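Local coordinates for putative enoyl-CoA hydratase/isomerase (Mycobacterium abscessus, PDB 4MI2), which probably isomerises the ring epoxide of 1,2-epoxyphenylacetyl-CoA to an oxepin, a crotonase-family step of phenylacetate degradation, at residues B[106-111]-B[126-131]; B[157-162]-B[183-188]; B[218-223]-B[234-239]. One frame throughout, in Å; residues are numbered along the deposited sequence.

How the contacts relate
Contact 1 lies in the core of the subunit: two parallel strands of the crotonase sheet, joined by backbone hydrogen bonds and wholly buried. Contact 2 begins next door, since the backbone of 183-188 bonds onto Arg129 and Ala131 of the strand in contact 1, but its own two segments meet through apolar side chains and one bridging water. Contact 3 lies farthest out, its centre about 20 Å from the centre of the chain, where two antiparallel helices join through a leucine and a pair of stacked arginines near the surface. A salt bridge from Lys218 to Asp127 ties it to contact 1; contacts 2 and 3 do not touch. All three reach the second subunit.

Contact 1. Residues B[106-111]-B[126-131]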
ATOM      1  N   PRO B 106      -6.483  16.767 -13.531  1.00 18.35           N
ATOM      2  CA  PRO B 106      -7.217  16.015 -12.523  1.00 17.98           C
ATOM      3  C   PRO B 106      -8.550  15.469 -13.022  1.00 17.62           C
ATOM      4  O   PRO B 106      -9.252  16.147 -13.751  1.00 17.55           O
ATOM      5  CB  PRO B 106      -7.433  17.043 -11.407  1.00 18.30           C
ATOM      6  CG  PRO B 106      -6.323  18.034 -11.583  1.00 18.54           C
ATOM      7  CD  PRO B 106      -6.174  18.134 -13.070  1.00 18.62           C
ATOM      8  N   VAL B 107      -8.880  14.242 -12.622  1.00 17.32           N
ATOM      9  CA  VAL B 107     -10.124  13.579 -13.032  1.00 17.10           C
ATOM     10  C   VAL B 107     -10.910  13.249 -11.783  1.00 16.92           C
ATOM     11  O   VAL B 107     -10.387  12.601 -10.883  1.00 16.87           O
ATOM     12  CB  VAL B 107      -9.851  12.268 -13.798  1.00 16.97           C
ATOM     13  CG1 VAL B 107     -11.157  11.584 -14.190  1.00 16.95           C
ATOM     14  CG2 VAL B 107      -9.003  12.537 -15.027  1.00 17.07           C
ATOM     15  N   VAL B 108     -12.157  13.713 -11.741  1.00 17.05           N
ATOM     16  CA  VAL B 108     -13.063  13.512 -10.622  1.00 17.01           C
ATOM     17  C   VAL B 108     -14.201  12.643 -11.120  1.00 16.99           C
ATOM     18  O   VAL B 108     -14.622  12.788 -12.268  1.00 16.95           O
ATOM     19  CB  VAL B 108     -13.646  14.855 -10.145  1.00 17.34           C
ATOM     20  CG1 VAL B 108     -14.466  14.678  -8.869  1.00 17.45           C
ATOM     21  CG2 VAL B 108     -12.535  15.874  -9.934  1.00 17.52           C
ATOM     22  N   VAL B 109     -14.706  11.747 -10.265  1.00 16.94           N
ATOM     23  CA  VAL B 109     -15.847  10.913 -10.626  1.00 16.92           C
ATOM     24  C   VAL B 109     -16.918  10.942  -9.533  1.00 17.24           C
ATOM     25  O   VAL B 109     -16.612  10.927  -8.337  1.00 17.21           O
ATOM     26  CB  VAL B 109     -15.420   9.471 -10.987  1.00 16.67           C
ATOM     27  CG1 VAL B 109     -14.824   8.759  -9.785  1.00 16.62           C
ATOM     28  CG2 VAL B 109     -16.583   8.680 -11.578  1.00 16.64           C
ATOM     29  N   ALA B 110     -18.173  11.047  -9.973  1.00 17.53           N
ATOM     30  CA  ALA B 110     -19.342  11.045  -9.097  1.00 17.99           C
ATOM     31  C   ALA B 110     -20.011   9.688  -9.229  1.00 18.07           C
ATOM     32  O   ALA B 110     -20.392   9.296 -10.333  1.00 18.03           O
ATOM     33  CB  ALA B 110     -20.313  12.148  -9.498  1.00 18.29           C
ATOM     34  N   ILE B 111     -20.148   8.980  -8.110  1.00 18.28           N
ATOM     35  CA  ILE B 111     -20.638   7.604  -8.124  1.00 18.44           C
ATOM     36  C   ILE B 111     -21.949   7.461  -7.353  1.00 19.00           C
ATOM     37  O   ILE B 111     -21.998   7.503  -6.115  1.00 19.28           O
ATOM     38  CB  ILE B 111     -19.596   6.612  -7.577  1.00 18.22           C
ATOM     39  CG1 ILE B 111     -18.216   6.891  -8.184  1.00 17.87           C
ATOM     40  CG2 ILE B 111     -20.011   5.180  -7.894  1.00 18.17           C
ATOM     41  CD1 ILE B 111     -17.117   6.044  -7.576  1.00 17.70           C
ATOM     42  N   ALA B 126     -10.123   7.235 -11.929  1.00 16.14           N
ATOM     43  CA  ALA B 126     -10.186   8.672 -11.632  1.00 16.46           C
ATOM     44  C   ALA B 126      -9.249   9.004 -10.482  1.00 16.73           C
ATOM     45  O   ALA B 126      -8.805   8.106  -9.775  1.00 16.70           O
ATOM     46  CB  ALA B 126     -11.610   9.099 -11.299  1.00 16.51           C
ATOM     47  N   ASP B 127      -8.939  10.290 -10.311  1.00 17.11           N
ATOM     48  CA  ASP B 127      -8.107  10.746  -9.190  1.00 17.44           C
ATOM     49  C   ASP B 127      -8.903  10.953  -7.891  1.00 17.63           C
ATOM     50  O   ASP B 127      -8.422  10.627  -6.807  1.00 17.77           O
ATOM     51  CB  ASP B 127      -7.396  12.046  -9.562  1.00 17.62           C
ATOM     52  CG  ASP B 127      -6.524  11.892 -10.787  1.00 17.65           C
ATOM     53  OD1 ASP B 127      -5.678  10.981 -10.762  1.00 17.62           O
ATOM     54  OD2 ASP B 127      -6.694  12.653 -11.778  1.00 17.75           O
ATOM     55  N   ILE B 128     -10.107  11.504  -8.015  1.00 17.87           N
ATOM     56  CA  ILE B 128     -10.947  11.859  -6.865  1.00 18.21           C
ATOM     57  C   ILE B 128     -12.311  11.232  -7.092  1.00 18.31           C
ATOM     58  O   ILE B 128     -12.886  11.362  -8.171  1.00 18.32           O
ATOM     59  CB  ILE B 128     -11.120  13.397  -6.711  1.00 18.48           C
ATOM     60  CG1 ILE B 128      -9.767  14.127  -6.714  1.00 18.59           C
ATOM     61  CG2 ILE B 128     -11.904  13.746  -5.440  1.00 18.74           C
ATOM     62  CD1 ILE B 128      -8.910  13.880  -5.489  1.00 18.69           C
ATOM     63  N   ARG B 129     -12.822  10.564  -6.068  1.00 18.66           N
ATOM     64  CA  ARG B 129     -14.042   9.765  -6.155  1.00 18.86           C
ATOM     65  C   ARG B 129     -15.021  10.255  -5.100  1.00 19.13           C
ATOM     66  O   ARG B 129     -14.726  10.209  -3.908  1.00 19.09           O
ATOM     67  CB  ARG B 129     -13.727   8.277  -5.914  1.00 18.92           C
ATOM     68  CG  ARG B 129     -13.279   7.506  -7.151  1.00 18.82           C
ATOM     69  CD  ARG B 129     -12.664   6.151  -6.793  1.00 18.89           C
ATOM     70  NE  ARG B 129     -11.407   6.337  -6.076  1.00 18.96           N
ATOM     71  CZ  ARG B 129     -10.239   6.609  -6.643  1.00 18.81           C
ATOM     72  NH1 ARG B 129     -10.118   6.679  -7.961  1.00 18.83           N
ATOM     73  NH2 ARG B 129      -9.182   6.802  -5.879  1.00 18.98           N
ATOM     74  N   ILE B 130     -16.176  10.732  -5.553  1.00 19.32           N
ATOM     75  CA  ILE B 130     -17.241  11.181  -4.666  1.00 19.78           C
ATOM     76  C   ILE B 130     -18.424  10.216  -4.775  1.00 19.81           C
ATOM     77  O   ILE B 130     -18.965  10.016  -5.855  1.00 19.38           O
ATOM     78  CB  ILE B 130     -17.740  12.590  -5.047  1.00 20.07           C
ATOM     79  CG1 ILE B 130     -16.574  13.581  -5.231  1.00 20.17           C
ATOM     80  CG2 ILE B 130     -18.744  13.085  -4.021  1.00 20.49           C
ATOM     81  CD1 ILE B 130     -15.804  13.894  -3.964  1.00 20.52           C
ATOM     82  N   ALA B 131     -18.830   9.630  -3.654  1.00 20.21           N
ATOM     83  CA  ALA B 131     -19.894   8.639  -3.663  1.00 20.64           C
ATOM     84  C   ALA B 131     -21.145   9.145  -2.964  1.00 21.43           C
ATOM     85  O   ALA B 131     -21.067   9.858  -1.960  1.00 21.71           O
ATOM     86  CB  ALA B 131     -19.420   7.348  -3.007  1.00 20.56           C
TER
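Strands 107-111 and 128-131 are parallel neighbours in the central sheet of the crotonase fold, hydrogen-bonded edge to edge in its buried core; helix 118-124 lies in the connection between them. Their hydrogen bonds follow the parallel pattern. Val109 N donates to Ile128 O, Val109 O accepts from Ile130 N in an almost straight bond (178° at the hydrogen), and Ile111 N reaches Ile130 O. Beta-branched residues suit this extended backbone. Val108, Ala110, Ile128 and Ile130 share one face, where Val108 and Ala110 meet helix 195-207 and the small alanine lets that helix come close. Val109, Ile111, Arg129 and Ala131 occupy the other. Here CG1 of Val109, set between its backbone N and carbonyl carbon (chi1 65°), packs against Ala126 CB at 3.6 Å and lies close to Arg129 CG. Arg129 thus uses its aliphatic stem on the sheet, while a bend at chi3 turns its buried guanidinium away to weak bonds with Ala126 O, Leu185 O and Ser163 of the second subunit. Where 126-131 enters the sheet, Val107 O accepts two donors, Asp127 N at 2.8 Å and Ile128 N at 3.1 Å. Asp127 also turns its carboxylate to the start of the neighbouring strand, and Lys218 pairs with the same oxygen, which probably stabilises the buried charge. That oxygen, OD2, takes the N-H of Val107 on its anti side at 2.8 Å, 16° out of the carboxylate plane.

Contact 2. Residues B[157-162]-B[183-188]; sequences PRLIGA and WGLVHE
Ile160 lays its side chain against Trp183 and Leu185, joining the end of helix 152-160 to the Schellman turn that closes helix 177-183 in this crotonase-fold subunit. Its two branches divide the work. CG1 stands between the backbone N and the carbonyl carbon (chi1 66°) and carries CD1 to the benzene part of the indole, 3.8 Å from Trp183 CE3, at an oblique approach. The other branch, CG2, sits 3.8 Å from Leu185 CD1, with the two side chains running alongside each other. A beta-branched residue suits this place because it can fill both directions at once. Leu159 adds a second apolar touch, its CD1 lying 4.1 Å from CD1 of Leu185 as the two leucines cross at about a right angle. Met168 of helix 162-171 packs on both Ile160 and Trp183, while Leu124 covers both leucines; Arg164 makes a cation-pi contact with the indole. Glycines fit the turns on either segment. Gly184 has positive phi (85°) and ends its helix in a Schellman motif, with two bonds back into the last turn, whereas Gly161, also at positive phi, both leaves one helix and stands at the N-cap position of the next, in a conformation that would press a beta carbon against the preceding carbonyl. Carbonyl groups at the two helix ends are also linked through solvent: one water donates to Ile160 O and to Trp183 O, at 2.8 Å from each.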
ATOM      1  N   PRO B 157      -6.392  -3.326  -5.557  1.00 15.03           N
ATOM      2  CA  PRO B 157      -5.502  -3.479  -4.394  1.00 15.52           C
ATOM      3  C   PRO B 157      -4.665  -2.238  -4.082  1.00 15.95           C
ATOM      4  O   PRO B 157      -4.335  -2.004  -2.914  1.00 16.23           O
ATOM      5  CB  PRO B 157      -4.595  -4.663  -4.775  1.00 15.40           C
ATOM      6  CG  PRO B 157      -4.784  -4.856  -6.234  1.00 15.11           C
ATOM      7  CD  PRO B 157      -6.164  -4.380  -6.555  1.00 14.91           C
ATOM      8  N   ARG B 158      -4.328  -1.464  -5.112  1.00 16.14           N
ATOM      9  CA  ARG B 158      -3.575  -0.228  -4.923  1.00 16.62           C
ATOM     10  C   ARG B 158      -4.360   0.798  -4.098  1.00 16.77           C
ATOM     11  O   ARG B 158      -3.752   1.591  -3.397  1.00 16.91           O
ATOM     12  CB  ARG B 158      -3.141   0.372  -6.274  1.00 16.78           C
ATOM     13  CG  ARG B 158      -1.971  -0.385  -6.891  1.00 17.16           C
ATOM     14  CD  ARG B 158      -1.574   0.170  -8.258  1.00 17.51           C
ATOM     15  NE  ARG B 158      -0.841  -0.816  -9.055  1.00 17.72           N
ATOM     16  CZ  ARG B 158      -0.443  -0.626 -10.310  1.00 17.95           C
ATOM     17  NH1 ARG B 158      -0.698   0.530 -10.914  1.00 18.20           N
ATOM     18  NH2 ARG B 158       0.212  -1.589 -10.963  1.00 17.87           N
ATOM     19  N   LEU B 159      -5.694   0.765  -4.182  1.00 16.77           N
ATOM     20  CA  LEU B 159      -6.552   1.673  -3.415  1.00 17.05           C
ATOM     21  C   LEU B 159      -6.878   1.160  -2.011  1.00 16.99           C
ATOM     22  O   LEU B 159      -6.805   1.919  -1.061  1.00 16.95           O
ATOM     23  CB  LEU B 159      -7.871   1.949  -4.141  1.00 17.30           C
ATOM     24  CG  LEU B 159      -7.867   2.757  -5.442  1.00 17.55           C
ATOM     25  CD1 LEU B 159      -9.294   3.174  -5.773  1.00 17.71           C
ATOM     26  CD2 LEU B 159      -6.991   3.999  -5.355  1.00 17.86           C
ATOM     27  N   ILE B 160      -7.254  -0.114  -1.879  1.00 16.71           N
ATOM     28  CA  ILE B 160      -7.724  -0.627  -0.587  1.00 16.82           C
ATOM     29  C   ILE B 160      -6.817  -1.673   0.058  1.00 16.91           C
ATOM     30  O   ILE B 160      -7.130  -2.189   1.133  1.00 17.19           O
ATOM     31  CB  ILE B 160      -9.176  -1.181  -0.672  1.00 16.76           C
ATOM     32  CG1 ILE B 160      -9.258  -2.419  -1.566  1.00 16.44           C
ATOM     33  CG2 ILE B 160     -10.140  -0.110  -1.165  1.00 16.70           C
ATOM     34  CD1 ILE B 160     -10.617  -3.082  -1.525  1.00 16.48           C
ATOM     35  N   GLY B 161      -5.701  -1.992  -0.588  1.00 16.74           N
ATOM     36  CA  GLY B 161      -4.762  -2.974  -0.055  1.00 16.84           C
ATOM     37  C   GLY B 161      -5.067  -4.374  -0.539  1.00 16.69           C
ATOM     38  O   GLY B 161      -6.173  -4.658  -1.017  1.00 16.46           O
ATOM     39  N   ALA B 162      -4.081  -5.257  -0.393  1.00 16.77           N
ATOM     40  CA  ALA B 162      -4.143  -6.604  -0.954  1.00 16.64           C
ATOM     41  C   ALA B 162      -5.164  -7.514  -0.248  1.00 16.81           C
ATOM     42  O   ALA B 162      -5.817  -8.333  -0.897  1.00 16.47           O
ATOM     43  CB  ALA B 162      -2.763  -7.240  -0.921  1.00 16.72           C
ATOM     44  N   TRP B 183     -12.362   2.286   3.978  1.00 23.52           N
ATOM     45  CA  TRP B 183     -11.302   1.534   3.278  1.00 22.84           C
ATOM     46  C   TRP B 183     -10.421   2.380   2.344  1.00 22.32           C
ATOM     47  O   TRP B 183      -9.358   1.922   1.904  1.00 21.88           O
ATOM     48  CB  TRP B 183     -11.914   0.394   2.470  1.00 22.52           C
ATOM     49  CG  TRP B 183     -12.412  -0.750   3.268  1.00 22.72           C
ATOM     50  CD1 TRP B 183     -12.558  -0.815   4.633  1.00 23.45           C
ATOM     51  CD2 TRP B 183     -12.871  -2.003   2.757  1.00 22.60           C
ATOM     52  NE1 TRP B 183     -13.061  -2.046   4.996  1.00 23.54           N
ATOM     53  CE2 TRP B 183     -13.261  -2.794   3.865  1.00 23.10           C
ATOM     54  CE3 TRP B 183     -12.972  -2.547   1.473  1.00 22.31           C
ATOM     55  CZ2 TRP B 183     -13.761  -4.093   3.722  1.00 23.18           C
ATOM     56  CZ3 TRP B 183     -13.472  -3.843   1.333  1.00 22.42           C
ATOM     57  CH2 TRP B 183     -13.858  -4.598   2.452  1.00 22.79           C
ATOM     58  N   GLY B 184     -10.872   3.596   2.033  1.00 22.35           N
ATOM     59  CA  GLY B 184     -10.161   4.504   1.128  1.00 22.08           C
ATOM     60  C   GLY B 184     -10.462   4.279  -0.348  1.00 21.76           C
ATOM     61  O   GLY B 184      -9.712   4.729  -1.209  1.00 21.11           O
ATOM     62  N   LEU B 185     -11.552   3.571  -0.635  1.00 22.13           N
ATOM     63  CA  LEU B 185     -12.000   3.350  -2.004  1.00 22.36           C
ATOM     64  C   LEU B 185     -12.572   4.633  -2.608  1.00 22.74           C
ATOM     65  O   LEU B 185     -12.521   4.819  -3.820  1.00 22.88           O
ATOM     66  CB  LEU B 185     -13.057   2.249  -2.055  1.00 22.46           C
ATOM     67  CG  LEU B 185     -13.446   1.775  -3.467  1.00 22.54           C
ATOM     68  CD1 LEU B 185     -12.306   0.994  -4.109  1.00 22.53           C
ATOM     69  CD2 LEU B 185     -14.706   0.927  -3.445  1.00 22.82           C
ATOM     70  N   VAL B 186     -13.143   5.491  -1.767  1.00 23.09           N
ATOM     71  CA  VAL B 186     -13.637   6.797  -2.204  1.00 23.61           C
ATOM     72  C   VAL B 186     -13.165   7.865  -1.219  1.00 23.93           C
ATOM     73  O   VAL B 186     -12.865   7.556  -0.063  1.00 24.02           O
ATOM     74  CB  VAL B 186     -15.184   6.828  -2.327  1.00 23.86           C
ATOM     75  CG1 VAL B 186     -15.654   5.804  -3.351  1.00 23.75           C
ATOM     76  CG2 VAL B 186     -15.865   6.593  -0.980  1.00 24.14           C
ATOM     77  N   HIS B 187     -13.106   9.112  -1.673  1.00 24.03           N
ATOM     78  CA  HIS B 187     -12.626  10.205  -0.827  1.00 24.75           C
ATOM     79  C   HIS B 187     -13.714  10.794   0.059  1.00 25.75           C
ATOM     80  O   HIS B 187     -13.424  11.304   1.128  1.00 25.70           O
ATOM     81  CB  HIS B 187     -12.018  11.308  -1.680  1.00 24.33           C
ATOM     82  CG  HIS B 187     -10.801  10.873  -2.427  1.00 24.31           C
ATOM     83  ND1 HIS B 187     -10.864  10.107  -3.572  1.00 23.48           N
ATOM     84  CD2 HIS B 187      -9.487  11.072  -2.177  1.00 24.04           C
ATOM     85  CE1 HIS B 187      -9.643   9.862  -4.002  1.00 23.18           C
ATOM     86  NE2 HIS B 187      -8.790  10.438  -3.174  1.00 23.76           N
ATOM     87  N   GLU B 188     -14.959  10.718  -0.394  1.00 26.85           N
ATOM     88  CA  GLU B 188     -16.064  11.425   0.248  1.00 28.58           C
ATOM     89  C   GLU B 188     -17.375  10.703  -0.029  1.00 27.69           C
ATOM     90  O   GLU B 188     -17.592  10.184  -1.127  1.00 27.49           O
ATOM     91  CB  GLU B 188     -16.142  12.860  -0.300  1.00 30.37           C
ATOM     92  CG  GLU B 188     -17.115  13.794   0.419  1.00 32.90           C
ATOM     93  CD  GLU B 188     -16.484  14.576   1.559  1.00 35.56           C
ATOM     94  OE1 GLU B 188     -15.453  14.116   2.108  1.00 38.46           O
ATOM     95  OE2 GLU B 188     -17.019  15.657   1.905  1.00 37.24           O
TER
HETATM   96  O   HOH W   1      -8.380  -0.486   2.906  1.00 20.09           O

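Contact 3. Residues B[218-223]-B[234-239]; sequences KELLRR and EREASA
Arg235, Leu220 and Arg223 have the most surface buried where helices 211-223 and 229-244 pack as an antiparallel helical hairpin, their local axes 10.6 Å apart and at 171°. Leu220 supplies the apolar part. Its side chain points at the facing helix and forks there: CD2 lies 3.6 Å from the backbone Arg235 O and also near Arg235 CB, while CD1 reaches Ala239 CB at 4.1 Å. A branched leucine can thus touch successive turns of the partner helix, and the small alanine one turn on offers its methyl group for CD1 to rest on. Toward the end of helix 211-223 the packing passes to the two arginines. The guanidinium of Arg223 lies flat on Arg235, with centres 4.3 Å apart and planes at 24°. The overlap is offset: Arg235 NE sits toward the rim of one face of the Arg223 group, and Arg223 NH2 is 3.5 Å from that NE. Two features of the chains bring this about. Arg235 runs extended from CG to NE across to the other helix, whereas Arg223 bends at chi3 (83°), turning its guanidinium over the stem of its partner. Arginines suit this outer edge of the hairpin, since their flat guanidinium groups can stack while the methylene stem of Arg235 packs against the Arg223 group. Like charges come close, and the hydrogen bond from Arg235 NH2 to Asn224 OD1, just beyond helix 211-223, probably helps to hold the arrangement. Arg223 O lies 3.2 Å from the same Arg235 NH2. Beyond this pair, Glu236 directs its carboxylate to Ser153 and Ala151 of the second subunit, whose Ala147 also packs on Leu220. On the inner side of helix 211-223, Lys218 NZ bonds to Ile103 O and Val105 O, just ahead of strand 107-111, and Arg222 to Asp101 O in helix 87-102, joining the hairpin to the central sheet and its flanking helix.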
ATOM      1  N   LYS B 218       0.810  14.830 -10.433  1.00 18.07           N
ATOM      2  CA  LYS B 218       0.122  13.574 -10.775  1.00 18.04           C
ATOM      3  C   LYS B 218       1.061  12.594 -11.486  1.00 18.22           C
ATOM      4  O   LYS B 218       1.026  11.399 -11.229  1.00 18.17           O
ATOM      5  CB  LYS B 218      -1.110  13.880 -11.631  1.00 17.96           C
ATOM      6  CG  LYS B 218      -1.829  12.688 -12.228  1.00 17.82           C
ATOM      7  CD  LYS B 218      -3.203  13.098 -12.730  1.00 17.88           C
ATOM      8  CE  LYS B 218      -3.810  12.058 -13.652  1.00 18.01           C
ATOM      9  NZ  LYS B 218      -5.169  12.425 -14.144  1.00 18.08           N
ATOM     10  N   GLU B 219       1.906  13.115 -12.366  1.00 18.78           N
ATOM     11  CA  GLU B 219       2.874  12.303 -13.083  1.00 19.06           C
ATOM     12  C   GLU B 219       4.019  11.897 -12.154  1.00 19.14           C
ATOM     13  O   GLU B 219       4.535  10.782 -12.253  1.00 19.16           O
ATOM     14  CB  GLU B 219       3.383  13.066 -14.311  1.00 19.55           C
ATOM     15  CG  GLU B 219       4.411  12.343 -15.167  1.00 20.07           C
ATOM     16  CD  GLU B 219       3.887  11.102 -15.873  1.00 20.41           C
ATOM     17  OE1 GLU B 219       2.681  10.771 -15.783  1.00 20.45           O
ATOM     18  OE2 GLU B 219       4.711  10.439 -16.534  1.00 21.08           O
ATOM     19  N   LEU B 220       4.422  12.790 -11.252  1.00 19.28           N
ATOM     20  CA  LEU B 220       5.414  12.425 -10.236  1.00 19.30           C
ATOM     21  C   LEU B 220       4.919  11.277  -9.370  1.00 19.26           C
ATOM     22  O   LEU B 220       5.653  10.309  -9.150  1.00 19.14           O
ATOM     23  CB  LEU B 220       5.769  13.604  -9.334  1.00 19.42           C
ATOM     24  CG  LEU B 220       6.689  14.706  -9.893  1.00 19.70           C
ATOM     25  CD1 LEU B 220       6.751  15.835  -8.879  1.00 19.68           C
ATOM     26  CD2 LEU B 220       8.088  14.193 -10.236  1.00 19.80           C
ATOM     27  N   LEU B 221       3.684  11.389  -8.878  1.00 19.30           N
ATOM     28  CA  LEU B 221       3.079  10.328  -8.063  1.00 19.46           C
ATOM     29  C   LEU B 221       3.075   8.979  -8.785  1.00 19.72           C
ATOM     30  O   LEU B 221       3.416   7.953  -8.202  1.00 19.54           O
ATOM     31  CB  LEU B 221       1.648  10.696  -7.654  1.00 19.24           C
ATOM     32  CG  LEU B 221       1.520  11.774  -6.575  1.00 19.31           C
ATOM     33  CD1 LEU B 221       0.115  12.364  -6.562  1.00 19.27           C
ATOM     34  CD2 LEU B 221       1.873  11.205  -5.208  1.00 19.36           C
ATOM     35  N   ARG B 222       2.720   8.992 -10.064  1.00 20.38           N
ATOM     36  CA  ARG B 222       2.664   7.753 -10.847  1.00 20.92           C
ATOM     37  C   ARG B 222       4.047   7.171 -11.160  1.00 21.10           C
ATOM     38  O   ARG B 222       4.255   5.976 -11.046  1.00 20.88           O
ATOM     39  CB  ARG B 222       1.884   7.981 -12.138  1.00 21.18           C
ATOM     40  CG  ARG B 222       0.386   8.103 -11.922  1.00 21.15           C
ATOM     41  CD  ARG B 222      -0.264   8.680 -13.158  1.00 21.39           C
ATOM     42  NE  ARG B 222      -1.716   8.518 -13.173  1.00 21.37           N
ATOM     43  CZ  ARG B 222      -2.488   8.795 -14.222  1.00 21.23           C
ATOM     44  NH1 ARG B 222      -1.952   9.262 -15.347  1.00 21.44           N
ATOM     45  NH2 ARG B 222      -3.801   8.607 -14.147  1.00 20.95           N
ATOM     46  N   ARG B 223       4.990   8.015 -11.547  1.00 21.66           N
ATOM     47  CA  ARG B 223       6.343   7.546 -11.875  1.00 22.30           C
ATOM     48  C   ARG B 223       7.136   7.027 -10.664  1.00 22.09           C
ATOM     49  O   ARG B 223       7.936   6.088 -10.787  1.00 22.28           O
ATOM     50  CB  ARG B 223       7.147   8.675 -12.530  1.00 22.92           C
ATOM     51  CG  ARG B 223       6.704   9.049 -13.930  1.00 23.37           C
ATOM     52  CD  ARG B 223       7.631  10.122 -14.481  1.00 24.12           C
ATOM     53  NE  ARG B 223       8.862   9.556 -15.042  1.00 24.93           N
ATOM     54  CZ  ARG B 223       9.896  10.271 -15.484  1.00 25.42           C
ATOM     55  NH1 ARG B 223       9.885  11.605 -15.411  1.00 25.33           N
ATOM     56  NH2 ARG B 223      10.953   9.644 -15.995  1.00 25.90           N
ATOM     57  N   GLU B 234      15.674  13.160  -8.549  1.00 19.24           N
ATOM     58  CA  GLU B 234      15.990  13.771  -9.847  1.00 19.74           C
ATOM     59  C   GLU B 234      14.739  14.290 -10.533  1.00 19.61           C
ATOM     60  O   GLU B 234      14.714  15.425 -10.992  1.00 19.85           O
ATOM     61  CB  GLU B 234      16.709  12.784 -10.784  1.00 19.91           C
ATOM     62  N   ARG B 235      13.704  13.455 -10.593  1.00 19.60           N
ATOM     63  CA  ARG B 235      12.443  13.822 -11.245  1.00 19.65           C
ATOM     64  C   ARG B 235      11.733  14.975 -10.545  1.00 19.48           C
ATOM     65  O   ARG B 235      11.168  15.846 -11.204  1.00 19.52           O
ATOM     66  CB  ARG B 235      11.505  12.616 -11.315  1.00 19.55           C
ATOM     67  CG  ARG B 235      11.988  11.527 -12.254  1.00 19.89           C
ATOM     68  CD  ARG B 235      11.352  10.199 -11.901  1.00 19.88           C
ATOM     69  NE  ARG B 235      11.937   9.090 -12.657  1.00 20.30           N
ATOM     70  CZ  ARG B 235      11.633   7.813 -12.450  1.00 20.22           C
ATOM     71  NH1 ARG B 235      12.204   6.868 -13.184  1.00 20.53           N
ATOM     72  NH2 ARG B 235      10.759   7.477 -11.504  1.00 19.92           N
ATOM     73  N   GLU B 236      11.758  14.964  -9.214  1.00 19.46           N
ATOM     74  CA  GLU B 236      11.199  16.053  -8.415  1.00 19.56           C
ATOM     75  C   GLU B 236      11.913  17.367  -8.714  1.00 19.81           C
ATOM     76  O   GLU B 236      11.255  18.381  -8.940  1.00 19.71           O
ATOM     77  CB  GLU B 236      11.243  15.728  -6.909  1.00 19.75           C
ATOM     78  CG  GLU B 236      10.170  14.729  -6.458  1.00 19.67           C
ATOM     79  CD  GLU B 236      10.259  14.366  -4.980  1.00 20.06           C
ATOM     80  OE1 GLU B 236      11.275  14.710  -4.328  1.00 20.46           O
ATOM     81  OE2 GLU B 236       9.310  13.725  -4.467  1.00 19.91           O
ATOM     82  N   ALA B 237      13.251  17.347  -8.751  1.00 20.06           N
ATOM     83  CA  ALA B 237      14.022  18.566  -9.068  1.00 20.36           C
ATOM     84  C   ALA B 237      13.692  19.128 -10.451  1.00 20.37           C
ATOM     85  O   ALA B 237      13.550  20.333 -10.610  1.00 20.48           O
ATOM     86  CB  ALA B 237      15.516  18.314  -8.959  1.00 20.70           C
ATOM     87  N   SER B 238      13.569  18.260 -11.454  1.00 20.21           N
ATOM     88  CA  SER B 238      13.278  18.731 -12.809  1.00 20.28           C
ATOM     89  C   SER B 238      11.898  19.351 -12.895  1.00 19.80           C
ATOM     90  O   SER B 238      11.722  20.402 -13.535  1.00 20.12           O
ATOM     91  CB  SER B 238      13.397  17.603 -13.828  1.00 20.43           C
ATOM     92  OG  SER B 238      14.751  17.211 -13.915  1.00 21.19           O
ATOM     93  N   ALA B 239      10.931  18.701 -12.258  1.00 35.35           N
ATOM     94  CA  ALA B 239       9.561  19.185 -12.245  1.00 33.00           C
ATOM     95  C   ALA B 239       9.450  20.510 -11.493  1.00 32.30           C
ATOM     96  O   ALA B 239       8.757  21.415 -11.942  1.00 31.19           O
ATOM     97  CB  ALA B 239       8.633  18.143 -11.631  1.00 31.97           C
TER